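Local coordinates for protein archaemetzincin (Archaeoglobus fulgidus, PDB 3ZVS) that is probably a zinc-dependent metalloprotease of the metzincin type, binding a catalytic zinc ion and a second, apparently structural one, with a natural substrate that is still unknown, at residues K2-P7 and E29-P34; V64-T69 and H117-V122; T53-M58 and R91-V96; V15-N20 and R110-A115. One frame throughout, in Å; residues are numbered along the deposited sequence. Where two conformers were deposited one is given.

Contacts 2, 3 and 4 are buried, while contact 1 lies on the outer edge of the five-stranded sheet and is only partly so. Contact 1 pairs two neighbouring strands and is rich in backbone hydrogen bonds, with a salt bridge and a side-chain amide at its ends. The other three rest mainly on apolar packing, with an arginine laid along the helix backbone in contact 3: contacts 2 and 3 set helices against strands of the same sheet, and contact 4 sets one helix on another. Contacts 2 and 4 share helix 104-122, the former at its zinc-binding end. Strand 2-7 of contact 1 adjoins strand 65-69 of contact 2, which adjoins strand 91-95 of contact 3.

Contact 1: K2-P7 and E29-P34; sequences KIYIQP and EVFVLP
K2 runs out beside F31 and E29. Its CB and CG stay near F31 CE1, CD comes nearest that atom at 3.5 Å, CE moves on to E29 OE1, and the chain, bent at its end (chi4 -45°), finishes in a loose salt bridge of K2 NZ with E29 OE1 at 3.5 Å. Next along the same face, the rings of Y4 and F31 lie nearly parallel, planes at 13°, but slid apart, with F31 CD1 3.6 Å above the plane of the Y4 ring toward its rim. L33 CD1 then packs on Y4 CB. On the face turned to helix 12-26, I5 CD1 meets V30 CG1 at 3.6 Å. Between the strands run four backbone hydrogen bonds: I3 N to E29 O, F31 N to I3 O, I5 N to F31 O and L33 N to I5 O. Q6 folds back at chi2 (61°), and its NE2 donates to P34 O at 2.9 Å and to P7 O at 3.0 Å. With an alanine here, P34 O and P7 O would probably lose this donor, and the chain after strand 29-32 become freer to shift. Strand 2-7, helix 12-26 and strand 29-32 form a beta-alpha-beta crossover at the sheet's edge.

Contact 2: V64-T69 and H117-V122; sequences VTLGVT and HEIGHV. With ZN (zinc ion), chain D.
L66 and I119 meet through their extended branches: L66 has CG anti to its backbone N (chi1 177°), and I119 runs out through CG1 (chi2 160°) to CD1. The two side chains cross at about a right angle, L66 CD2 to I119 CD1 4.1 Å, and the other branch of the leucine, CD1, rests on E118 CB at 4.0 Å. Nearer the start of the strand, V122 CG1 faces both methyls of V64, 4.0 Å from V64 CG2 and 4.1 Å from V64 CG1. All these residues are buried, and the contact is made by carbon alone. It seats the HExxH helix of the metzincin zinc peptidases on the central sheet, with I119 also packed on L22 and F26 of helix 12-26. E118, inferred to be the proton acceptor, sends CB toward the strand but bends back beyond CG, so that its carboxylate leads off to the active site; a bound malonate lies about 4 Å from its side chain. On the far side of the helix, H117 and H121, one turn apart, bind the catalytic zinc, H117 NE2 and H121 NE2 each lying 2.1 Å from the ion, and H127 is the third histidine ligand. Hydrogen bonds from H117 ND1 to V133 O and from H121 ND1 to L125 O help hold each imidazole in its rotation.

Contact 3: T53-M58 and R91-V96; sequences TCILRM and RAVLSV
R91 lies along the backbone of L56 and R57. Its CB touches L56 CD2 and its CD comes 3.3 Å from L56 O; beyond the bend at chi3 (-76°) the guanidinium has L56 O and R57 CA over one face. These are contacts of packing, since the polar bonds go to other partners: NH2 forms a salt bridge with E86, and NH1 is bonded to L59 O. A leucine in its place would probably leave E86 without its countercharge and L59 O without this donor. At A92 the strand turns its methyl away, toward E118 and V122, and presents its backbone to helix 52-58 instead, where L56 CD2 presses tightly on A92 CA at 3.4 Å. Helix 52-58 covers the strand 91-95 part of the sheet face that looks away from the active-site helix, the axis of 53-58 passing 7.9 Å from that of 91-95, their chain directions 133° apart. V93 points back to the helix. Its CG2 meets I55 CG2 at 3.8 Å, the two side chains crossing at about a right angle, while CG1, set between the backbone N and the carbonyl carbon (chi1 62°), lies 4.1 Å from L56 CD2.

Contact 4: V15-N20 and R110-A115; sequences VEVLAN and RVVKEA
V17 and L18 meet V111, V112 and A115 through aliphatic groups alone; none of the flat groups of the two segments enters the interface. The guanidinium of R110 is turned off to a salt bridge with D144 and a hydrogen bond with L99 O, and the carboxylate of E114 pairs with K146. What fills the interface is chiefly L18. With CD1 of L18 running straight on from CA (chi2 178°), the other methyl, CD2, branches off toward the second helix, where it presses on A115 CB at 3.5 Å, a tight fit, and touches V111 CG1 at 4.0 Å. L18 CD1 lies 4.1 Å from A115 CB. The two helices pack side by side on one face of the sheet, as the backing helix and the active-site helix do in metzincins; the axes of 15-20 and 110-115 pass 10.0 Å apart and cross at -61°. Helix 104-122 carries two of the three histidines on the catalytic zinc, H117 and H121, just beyond A115. On the side of L18 farther from the sheet, V17 CG1 meets V112 CG2 at 3.6 Å, and V112 also leans on S21 and I25 of helix 12-26. Toward the sheet, L18 rests on I5 and V68, and A115 on L94.

Contact 1: K2-P7 and E29-P34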
loop_
_atom_site.group_PDB
_atom_site.type_symbol
_atom_site.label_atom_id
_atom_site.label_comp_id
_atom_site.label_asym_id
_atom_site.label_seq_id
_atom_site.Cartn_x
_atom_site.Cartn_y
_atom_site.Cartn_z
ATOM N N LYS A 2 -9.745 12.415 -1.945
ATOM C CA LYS A 2 -10.527 11.227 -1.587
ATOM C C LYS A 2 -9.642 10.005 -1.763
ATOM O O LYS A 2 -8.861 9.948 -2.710
ATOM C CB LYS A 2 -11.764 11.083 -2.485
ATOM C CG LYS A 2 -12.605 12.350 -2.515
ATOM C CD LYS A 2 -14.077 12.090 -2.777
ATOM C CE LYS A 2 -14.821 13.365 -3.182
ATOM N NZ LYS A 2 -14.475 14.536 -2.312
ATOM N N ILE A 3 -9.734 9.066 -0.830
ATOM C CA ILE A 3 -8.997 7.807 -0.933
ATOM C C ILE A 3 -10.036 6.699 -0.858
ATOM O O ILE A 3 -10.816 6.651 0.094
ATOM C CB ILE A 3 -8.002 7.624 0.233
ATOM C CG1 ILE A 3 -6.985 8.773 0.239
ATOM C CG2 ILE A 3 -7.329 6.248 0.154
ATOM C CD1 ILE A 3 -6.121 8.851 1.473
ATOM N N TYR A 4 -10.021 5.833 -1.868
ATOM C CA TYR A 4 -10.908 4.676 -1.949
ATOM C C TYR A 4 -10.071 3.460 -1.646
ATOM O O TYR A 4 -9.121 3.164 -2.367
ATOM C CB TYR A 4 -11.500 4.564 -3.356
ATOM C CG TYR A 4 -12.349 5.763 -3.704
ATOM C CD1 TYR A 4 -11.778 6.908 -4.221
ATOM C CD2 TYR A 4 -13.720 5.753 -3.487
ATOM C CE1 TYR A 4 -12.541 8.003 -4.528
ATOM C CE2 TYR A 4 -14.498 6.858 -3.787
ATOM C CZ TYR A 4 -13.902 7.969 -4.316
ATOM O OH TYR A 4 -14.676 9.075 -4.616
ATOM N N ILE A 5 -10.398 2.752 -0.577
ATOM C CA ILE A 5 -9.743 1.498 -0.251
ATOM C C ILE A 5 -10.526 0.359 -0.870
ATOM O O ILE A 5 -11.709 0.195 -0.620
ATOM C CB ILE A 5 -9.652 1.285 1.273
ATOM C CG1 ILE A 5 -8.911 2.436 1.950
ATOM C CG2 ILE A 5 -8.986 -0.025 1.623
ATOM C CD1 ILE A 5 -9.141 2.506 3.445
ATOM N N GLN A 6 -9.845 -0.424 -1.690
ATOM C CA GLN A 6 -10.429 -1.585 -2.335
ATOM C C GLN A 6 -9.863 -2.859 -1.684
ATOM O O GLN A 6 -8.733 -3.283 -1.978
ATOM C CB GLN A 6 -10.106 -1.610 -3.845
ATOM C CG GLN A 6 -10.578 -2.886 -4.543
ATOM C CD GLN A 6 -12.075 -3.047 -4.444
ATOM O OE1 GLN A 6 -12.836 -2.250 -5.005
ATOM N NE2 GLN A 6 -12.512 -4.036 -3.716
ATOM N N PRO A 7 -10.637 -3.505 -0.807
ATOM C CA PRO A 7 -10.169 -4.757 -0.217
ATOM C C PRO A 7 -10.123 -5.852 -1.283
ATOM O O PRO A 7 -11.112 -6.047 -2.017
ATOM C CB PRO A 7 -11.224 -5.057 0.890
ATOM C CG PRO A 7 -12.003 -3.784 1.037
ATOM C CD PRO A 7 -11.988 -3.161 -0.332
ATOM N N GLU A 29 -11.020 12.363 2.731
ATOM C CA GLU A 29 -12.231 11.582 2.928
ATOM C C GLU A 29 -11.893 10.187 2.421
ATOM O O GLU A 29 -11.435 10.038 1.282
ATOM C CB GLU A 29 -13.370 12.168 2.120
ATOM C CG GLU A 29 -14.695 11.500 2.378
ATOM C CD GLU A 29 -15.822 12.126 1.575
ATOM O OE1 GLU A 29 -15.535 12.914 0.642
ATOM O OE2 GLU A 29 -16.994 11.815 1.874
ATOM N N VAL A 30 -12.095 9.196 3.275
ATOM C CA VAL A 30 -11.772 7.810 2.932
ATOM C C VAL A 30 -13.049 6.989 2.779
ATOM O O VAL A 30 -13.983 7.093 3.572
ATOM C CB VAL A 30 -10.866 7.222 4.013
ATOM C CG1 VAL A 30 -10.540 5.800 3.710
ATOM C CG2 VAL A 30 -9.561 8.069 4.121
ATOM N N PHE A 31 -13.058 6.167 1.739
ATOM C CA PHE A 31 -14.192 5.344 1.373
ATOM C C PHE A 31 -13.688 3.924 1.394
ATOM O O PHE A 31 -12.593 3.652 0.924
ATOM C CB PHE A 31 -14.691 5.686 -0.027
ATOM C CG PHE A 31 -15.193 7.095 -0.161
ATOM C CD1 PHE A 31 -14.318 8.129 -0.445
ATOM C CD2 PHE A 31 -16.526 7.379 0.024
ATOM C CE1 PHE A 31 -14.779 9.424 -0.556
ATOM C CE2 PHE A 31 -16.995 8.674 -0.078
ATOM C CZ PHE A 31 -16.118 9.695 -0.368
ATOM N N VAL A 32 -14.484 3.004 1.915
ATOM C CA VAL A 32 -14.148 1.591 1.847
ATOM C C VAL A 32 -15.118 0.940 0.862
ATOM O O VAL A 32 -16.334 0.907 1.077
ATOM C CB VAL A 32 -14.237 0.920 3.222
ATOM C CG1 VAL A 32 -13.994 -0.587 3.097
ATOM C CG2 VAL A 32 -13.249 1.543 4.210
ATOM N N LEU A 33 -14.555 0.462 -0.238
ATOM C CA LEU A 33 -15.300 -0.201 -1.306
ATOM C C LEU A 33 -15.647 -1.648 -0.935
ATOM O O LEU A 33 -15.082 -2.230 -0.016
ATOM C CB LEU A 33 -14.517 -0.167 -2.596
ATOM C CG LEU A 33 -14.168 1.236 -3.086
ATOM C CD1 LEU A 33 -13.259 1.198 -4.281
ATOM C CD2 LEU A 33 -15.433 2.033 -3.407
ATOM N N PRO A 34 -16.645 -2.205 -1.614
ATOM C CA PRO A 34 -17.008 -3.590 -1.341
ATOM C C PRO A 34 -15.831 -4.545 -1.546
ATOM O O PRO A 34 -15.139 -4.437 -2.530
ATOM C CB PRO A 34 -18.069 -3.862 -2.400
ATOM C CG PRO A 34 -18.680 -2.489 -2.688
ATOM C CD PRO A 34 -17.497 -1.585 -2.645
#

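Contact 2: V64-T69 and H117-V122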
loop_
_atom_site.group_PDB
_atom_site.type_symbol
_atom_site.label_atom_id
_atom_site.label_comp_id
_atom_site.label_asym_id
_atom_site.label_seq_id
_atom_site.Cartn_x
_atom_site.Cartn_y
_atom_site.Cartn_z
ATOM N N VAL A 64 -7.766 8.897 -5.201
ATOM C CA VAL A 64 -6.765 7.845 -5.092
ATOM C C VAL A 64 -7.475 6.525 -4.779
ATOM O O VAL A 64 -8.336 6.491 -3.909
ATOM C CB VAL A 64 -5.813 8.119 -3.901
ATOM C CG1 VAL A 64 -4.843 6.952 -3.662
ATOM C CG2 VAL A 64 -5.031 9.418 -4.109
ATOM N N THR A 65 -7.123 5.454 -5.486
ATOM C CA THR A 65 -7.647 4.133 -5.179
ATOM C C THR A 65 -6.503 3.215 -4.797
ATOM O O THR A 65 -5.567 3.026 -5.567
ATOM C CB THR A 65 -8.447 3.550 -6.364
ATOM O OG1 THR A 65 -9.584 4.380 -6.602
ATOM C CG2 THR A 65 -8.899 2.120 -6.060
ATOM N N LEU A 66 -6.587 2.688 -3.579
ATOM C CA LEU A 66 -5.586 1.778 -3.026
ATOM C C LEU A 66 -6.191 0.403 -2.821
ATOM O O LEU A 66 -7.057 0.214 -1.973
ATOM C CB LEU A 66 -5.060 2.274 -1.682
ATOM C CG LEU A 66 -4.044 1.345 -0.996
ATOM C CD1 LEU A 66 -2.707 1.296 -1.718
ATOM C CD2 LEU A 66 -3.835 1.755 0.469
ATOM N N GLY A 67 -5.728 -0.563 -3.611
ATOM C CA GLY A 67 -6.076 -1.955 -3.396
ATOM C C GLY A 67 -5.227 -2.505 -2.276
ATOM O O GLY A 67 -4.046 -2.148 -2.164
ATOM N N VAL A 68 -5.808 -3.332 -1.419
ATOM C CA VAL A 68 -5.084 -3.893 -0.280
ATOM C C VAL A 68 -5.380 -5.378 -0.209
ATOM O O VAL A 68 -6.544 -5.772 -0.200
ATOM C CB VAL A 68 -5.489 -3.240 1.061
ATOM C CG1 VAL A 68 -4.599 -3.746 2.164
ATOM C CG2 VAL A 68 -5.423 -1.689 1.004
ATOM N N THR A 69 -4.329 -6.198 -0.227
ATOM C CA THR A 69 -4.450 -7.627 -0.255
ATOM C C THR A 69 -3.598 -8.290 0.801
ATOM O O THR A 69 -2.507 -7.797 1.162
ATOM C CB THR A 69 -4.100 -8.190 -1.665
ATOM O OG1 THR A 69 -4.382 -9.588 -1.692
ATOM C CG2 THR A 69 -2.610 -7.998 -2.048
ATOM N N HIS A 117 3.039 4.962 2.339
ATOM C CA HIS A 117 4.099 4.949 1.315
ATOM C C HIS A 117 3.506 4.854 -0.101
ATOM O O HIS A 117 3.842 5.593 -1.009
ATOM C CB HIS A 117 5.026 3.770 1.601
ATOM C CG HIS A 117 6.162 3.651 0.646
ATOM N ND1 HIS A 117 7.407 4.196 0.900
ATOM C CD2 HIS A 117 6.251 3.077 -0.585
ATOM C CE1 HIS A 117 8.219 3.930 -0.117
ATOM N NE2 HIS A 117 7.541 3.247 -1.027
ATOM N N GLU A 118 2.613 3.886 -0.296
ATOM C CA GLU A 118 2.015 3.702 -1.611
ATOM C C GLU A 118 1.207 4.927 -2.040
ATOM O O GLU A 118 1.265 5.367 -3.174
ATOM C CB GLU A 118 1.122 2.447 -1.619
ATOM C CG GLU A 118 1.894 1.145 -1.496
ATOM C CD GLU A 118 3.029 1.023 -2.472
ATOM O OE1 GLU A 118 2.855 1.386 -3.666
ATOM O OE2 GLU A 118 4.119 0.583 -2.074
ATOM N N ILE A 119 0.413 5.459 -1.145
ATOM C CA ILE A 119 -0.411 6.614 -1.475
ATOM C C ILE A 119 0.498 7.816 -1.779
ATOM O O ILE A 119 0.230 8.574 -2.685
ATOM C CB ILE A 119 -1.440 6.908 -0.344
ATOM C CG1 ILE A 119 -2.497 5.814 -0.287
ATOM C CG2 ILE A 119 -2.122 8.246 -0.541
ATOM C CD1 ILE A 119 -3.206 5.775 1.048
ATOM N N GLY A 120 1.597 7.956 -1.047
ATOM C CA GLY A 120 2.546 9.014 -1.342
ATOM C C GLY A 120 3.026 8.942 -2.778
ATOM O O GLY A 120 3.163 9.986 -3.420
ATOM N N HIS A 121 3.318 7.747 -3.277
ATOM C CA HIS A 121 3.667 7.616 -4.693
ATOM C C HIS A 121 2.549 8.074 -5.620
ATOM O O HIS A 121 2.810 8.752 -6.610
ATOM C CB HIS A 121 3.968 6.176 -5.072
ATOM C CG HIS A 121 5.295 5.633 -4.613
ATOM N ND1 HIS A 121 6.502 6.276 -4.799
ATOM C CD2 HIS A 121 5.596 4.435 -4.062
ATOM C CE1 HIS A 121 7.486 5.486 -4.375
ATOM N NE2 HIS A 121 6.955 4.373 -3.904
ATOM N N VAL A 122 1.290 7.731 -5.309
ATOM C CA VAL A 122 0.190 8.171 -6.168
ATOM C C VAL A 122 0.133 9.707 -6.207
ATOM O O VAL A 122 -0.189 10.292 -7.249
ATOM C CB VAL A 122 -1.179 7.578 -5.740
ATOM C CG1 VAL A 122 -2.269 8.031 -6.712
ATOM C CG2 VAL A 122 -1.110 6.063 -5.706
HETATM ZN ZN ZN D . 8.063 2.879 -3.001
#

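Contact 3: T53-M58 and R91-V96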
loop_
_atom_site.group_PDB
_atom_site.type_symbol
_atom_site.label_atom_id
_atom_site.label_comp_id
_atom_site.label_asym_id
_atom_site.label_seq_id
_atom_site.Cartn_x
_atom_site.Cartn_y
_atom_site.Cartn_z
ATOM N N THR A 53 1.237 -5.453 -11.017
ATOM C CA THR A 53 0.923 -4.620 -12.168
ATOM C C THR A 53 -0.446 -5.003 -12.734
ATOM O O THR A 53 -1.247 -4.157 -13.093
ATOM C CB THR A 53 2.004 -4.773 -13.233
ATOM O OG1 THR A 53 3.289 -4.713 -12.604
ATOM C CG2 THR A 53 1.900 -3.676 -14.288
ATOM N N CYS A 54 -0.677 -6.305 -12.785
ATOM C CA CYS A 54 -1.963 -6.867 -13.157
ATOM C C CYS A 54 -3.067 -6.321 -12.235
ATOM O O CYS A 54 -4.102 -5.848 -12.716
ATOM C CB CYS A 54 -1.848 -8.393 -13.115
ATOM S SG CYS A 54 -3.280 -9.332 -13.676
ATOM N N ILE A 55 -2.858 -6.394 -10.918
ATOM C CA ILE A 55 -3.855 -5.919 -9.964
ATOM C C ILE A 55 -4.153 -4.444 -10.187
ATOM O O ILE A 55 -5.310 -4.036 -10.230
ATOM C CB ILE A 55 -3.391 -6.143 -8.530
ATOM C CG1 ILE A 55 -3.313 -7.651 -8.237
ATOM C CG2 ILE A 55 -4.320 -5.450 -7.554
ATOM C CD1 ILE A 55 -2.605 -7.962 -6.941
ATOM N N LEU A 56 -3.125 -3.641 -10.352
ATOM C CA LEU A 56 -3.337 -2.208 -10.603
ATOM C C LEU A 56 -4.262 -1.938 -11.782
ATOM O O LEU A 56 -5.127 -1.086 -11.736
ATOM C CB LEU A 56 -2.025 -1.484 -10.910
ATOM C CG LEU A 56 -1.090 -1.130 -9.797
ATOM C CD1 LEU A 56 0.082 -0.328 -10.332
ATOM C CD2 LEU A 56 -1.829 -0.322 -8.747
ATOM N N ARG A 57 -4.041 -2.672 -12.879
ATOM C CA ARG A 57 -4.809 -2.458 -14.101
ATOM C C ARG A 57 -6.284 -2.660 -13.883
ATOM O O ARG A 57 -7.111 -2.080 -14.574
ATOM C CB ARG A 57 -4.348 -3.436 -15.196
ATOM C CG ARG A 57 -3.333 -2.868 -16.149
ATOM C CD ARG A 57 -3.247 -3.710 -17.448
ATOM N NE ARG A 57 -3.113 -5.135 -17.171
ATOM C CZ ARG A 57 -1.953 -5.723 -16.881
ATOM N NH1 ARG A 57 -0.845 -5.016 -16.793
ATOM N NH2 ARG A 57 -1.953 -7.008 -16.630
ATOM N N MET A 58 -6.648 -3.517 -12.928
ATOM C CA MET A 58 -8.035 -3.896 -12.715
ATOM C C MET A 58 -8.762 -2.947 -11.726
ATOM O O MET A 58 -9.997 -2.955 -11.598
ATOM C CB MET A 58 -8.057 -5.380 -12.299
ATOM C CG MET A 58 -7.563 -6.343 -13.435
ATOM S SD MET A 58 -7.389 -8.165 -13.108
ATOM C CE MET A 58 -9.095 -8.649 -13.078
ATOM N N ARG A 91 -3.826 5.078 -8.999
ATOM C CA ARG A 91 -3.985 3.759 -8.375
ATOM C C ARG A 91 -2.707 3.232 -7.731
ATOM O O ARG A 91 -1.598 3.487 -8.211
ATOM C CB ARG A 91 -4.409 2.731 -9.443
ATOM C CG ARG A 91 -5.756 3.018 -10.045
ATOM C CD ARG A 91 -6.022 2.098 -11.213
ATOM N NE ARG A 91 -5.274 2.489 -12.392
ATOM C CZ ARG A 91 -5.576 2.095 -13.625
ATOM N NH1 ARG A 91 -6.619 1.314 -13.819
ATOM N NH2 ARG A 91 -4.832 2.485 -14.658
ATOM N N ALA A 92 -2.861 2.475 -6.644
ATOM C CA ALA A 92 -1.772 1.705 -6.060
ATOM C C ALA A 92 -2.319 0.439 -5.467
ATOM O O ALA A 92 -3.549 0.317 -5.273
ATOM C CB ALA A 92 -1.042 2.509 -4.984
ATOM N N VAL A 93 -1.427 -0.492 -5.183
ATOM C CA VAL A 93 -1.734 -1.706 -4.475
ATOM C C VAL A 93 -0.708 -1.899 -3.364
ATOM O O VAL A 93 0.473 -1.603 -3.509
ATOM C CB VAL A 93 -1.808 -2.923 -5.424
ATOM C CG1 VAL A 93 -0.501 -3.163 -6.087
ATOM C CG2 VAL A 93 -2.249 -4.179 -4.669
ATOM N N LEU A 94 -1.205 -2.349 -2.228
ATOM C CA LEU A 94 -0.416 -2.741 -1.069
ATOM C C LEU A 94 -0.700 -4.214 -0.748
ATOM O O LEU A 94 -1.864 -4.615 -0.693
ATOM C CB LEU A 94 -0.846 -1.906 0.136
ATOM C CG LEU A 94 -0.331 -2.382 1.492
ATOM C CD1 LEU A 94 1.182 -2.267 1.648
ATOM C CD2 LEU A 94 -1.031 -1.601 2.617
ATOM N N SER A 95 0.321 -4.995 -0.471
ATOM C CA SER A 95 0.147 -6.312 0.126
ATOM C C SER A 95 0.668 -6.295 1.550
ATOM O O SER A 95 1.774 -5.789 1.822
ATOM C CB SER A 95 0.915 -7.374 -0.602
ATOM O OG SER A 95 0.899 -8.571 0.148
ATOM N N VAL A 96 -0.112 -6.860 2.459
ATOM C CA VAL A 96 0.284 -6.928 3.848
ATOM C C VAL A 96 0.936 -8.291 4.160
ATOM O O VAL A 96 1.390 -8.558 5.276
ATOM C CB VAL A 96 -0.912 -6.636 4.790
ATOM C CG1 VAL A 96 -1.453 -5.251 4.565
ATOM C CG2 VAL A 96 -1.995 -7.687 4.601
#

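Contact 4: V15-N20 and R110-A115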
loop_
_atom_site.group_PDB
_atom_site.type_symbol
_atom_site.label_atom_id
_atom_site.label_comp_id
_atom_site.label_asym_id
_atom_site.label_seq_id
_atom_site.Cartn_x
_atom_site.Cartn_y
_atom_site.Cartn_z
ATOM N N VAL A 15 -8.482 -3.553 6.890
ATOM C CA VAL A 15 -9.074 -2.472 6.168
ATOM C C VAL A 15 -9.547 -1.370 7.123
ATOM O O VAL A 15 -9.365 -0.174 6.827
ATOM C CB VAL A 15 -10.258 -2.985 5.295
ATOM C CG1 VAL A 15 -11.026 -1.807 4.672
ATOM C CG2 VAL A 15 -9.735 -3.949 4.229
ATOM N N GLU A 16 -10.175 -1.763 8.230
ATOM C CA GLU A 16 -10.622 -0.822 9.246
ATOM C C GLU A 16 -9.453 -0.012 9.802
ATOM O O GLU A 16 -9.602 1.180 10.033
ATOM C CB GLU A 16 -11.307 -1.560 10.403
ATOM C CG GLU A 16 -12.688 -2.110 10.084
ATOM C CD GLU A 16 -13.252 -3.068 11.176
ATOM O OE1 GLU A 16 -12.567 -3.396 12.182
ATOM O OE2 GLU A 16 -14.411 -3.501 11.005
ATOM N N VAL A 17 -8.295 -0.636 10.002
ATOM C CA VAL A 17 -7.098 0.101 10.422
ATOM C C VAL A 17 -6.826 1.254 9.494
ATOM O O VAL A 17 -6.569 2.399 9.936
ATOM C CB VAL A 17 -5.851 -0.817 10.449
ATOM C CG1 VAL A 17 -4.541 -0.005 10.534
ATOM C CG2 VAL A 17 -5.971 -1.843 11.579
ATOM N N LEU A 18 -6.859 0.988 8.193
ATOM C CA LEU A 18 -6.584 2.034 7.244
ATOM C C LEU A 18 -7.681 3.065 7.207
ATOM O O LEU A 18 -7.403 4.268 7.132
ATOM C CB LEU A 18 -6.353 1.414 5.847
ATOM C CG LEU A 18 -5.088 0.579 5.819
ATOM C CD1 LEU A 18 -4.935 -0.044 4.415
ATOM C CD2 LEU A 18 -3.852 1.380 6.157
ATOM N N ALA A 19 -8.952 2.635 7.273
ATOM C CA ALA A 19 -10.063 3.590 7.296
ATOM C C ALA A 19 -9.956 4.555 8.502
ATOM O O ALA A 19 -10.332 5.726 8.391
ATOM C CB ALA A 19 -11.443 2.865 7.262
ATOM N N ASN A 20 -9.412 4.057 9.607
ATOM C CA ASN A 20 -9.292 4.814 10.846
ATOM C C ASN A 20 -8.045 5.698 10.915
ATOM O O ASN A 20 -8.028 6.675 11.660
ATOM C CB ASN A 20 -9.247 3.862 12.041
ATOM C CG ASN A 20 -10.555 3.153 12.280
ATOM O OD1 ASN A 20 -11.607 3.604 11.842
ATOM N ND2 ASN A 20 -10.491 2.023 12.981
ATOM N N ARG A 110 3.161 -1.380 10.710
ATOM C CA ARG A 110 3.708 -1.682 9.391
ATOM C C ARG A 110 2.655 -1.473 8.303
ATOM O O ARG A 110 2.953 -0.938 7.236
ATOM C CB ARG A 110 4.144 -3.128 9.330
ATOM C CG ARG A 110 5.397 -3.424 10.148
ATOM C CD ARG A 110 5.666 -4.896 10.194
ATOM N NE ARG A 110 6.945 -5.189 10.831
ATOM C CZ ARG A 110 7.479 -6.402 10.902
ATOM N NH1 ARG A 110 6.836 -7.459 10.435
ATOM N NH2 ARG A 110 8.660 -6.565 11.469
ATOM N N VAL A 111 1.432 -1.918 8.556
ATOM C CA VAL A 111 0.374 -1.746 7.575
ATOM C C VAL A 111 0.152 -0.268 7.249
ATOM O O VAL A 111 0.035 0.125 6.083
ATOM C CB VAL A 111 -0.922 -2.404 8.064
ATOM C CG1 VAL A 111 -2.087 -2.011 7.180
ATOM C CG2 VAL A 111 -0.765 -3.903 8.107
ATOM N N VAL A 112 0.039 0.570 8.286
ATOM C CA VAL A 112 -0.174 1.988 8.058
ATOM C C VAL A 112 1.023 2.593 7.294
ATOM O O VAL A 112 0.820 3.322 6.300
ATOM C CB VAL A 112 -0.455 2.753 9.357
ATOM C CG1 VAL A 112 -0.620 4.216 9.060
ATOM C CG2 VAL A 112 -1.687 2.186 10.050
ATOM N N LYS A 113 2.252 2.307 7.733
ATOM C CA LYS A 113 3.446 2.838 7.052
ATOM C C LYS A 113 3.429 2.521 5.565
ATOM O O LYS A 113 3.665 3.384 4.734
ATOM C CB LYS A 113 4.738 2.267 7.654
ATOM C CG LYS A 113 5.132 2.814 9.001
ATOM C CD LYS A 113 6.390 2.140 9.492
ATOM C CE LYS A 113 6.821 2.739 10.833
ATOM N NZ LYS A 113 7.946 1.945 11.349
ATOM N N GLU A 114 3.161 1.266 5.246
ATOM C CA GLU A 114 3.279 0.843 3.870
ATOM C C GLU A 114 2.119 1.345 3.009
ATOM O O GLU A 114 2.296 1.646 1.820
ATOM C CB GLU A 114 3.459 -0.676 3.814
ATOM C CG GLU A 114 4.774 -1.116 4.481
ATOM C CD GLU A 114 5.966 -0.538 3.803
ATOM O OE1 GLU A 114 6.386 -1.147 2.810
ATOM O OE2 GLU A 114 6.470 0.535 4.187
ATOM N N ALA A 115 0.926 1.476 3.591
ATOM C CA ALA A 115 -0.172 2.135 2.874
ATOM C C ALA A 115 0.135 3.607 2.579
ATOM O O ALA A 115 -0.080 4.080 1.476
ATOM C CB ALA A 115 -1.486 2.035 3.681
#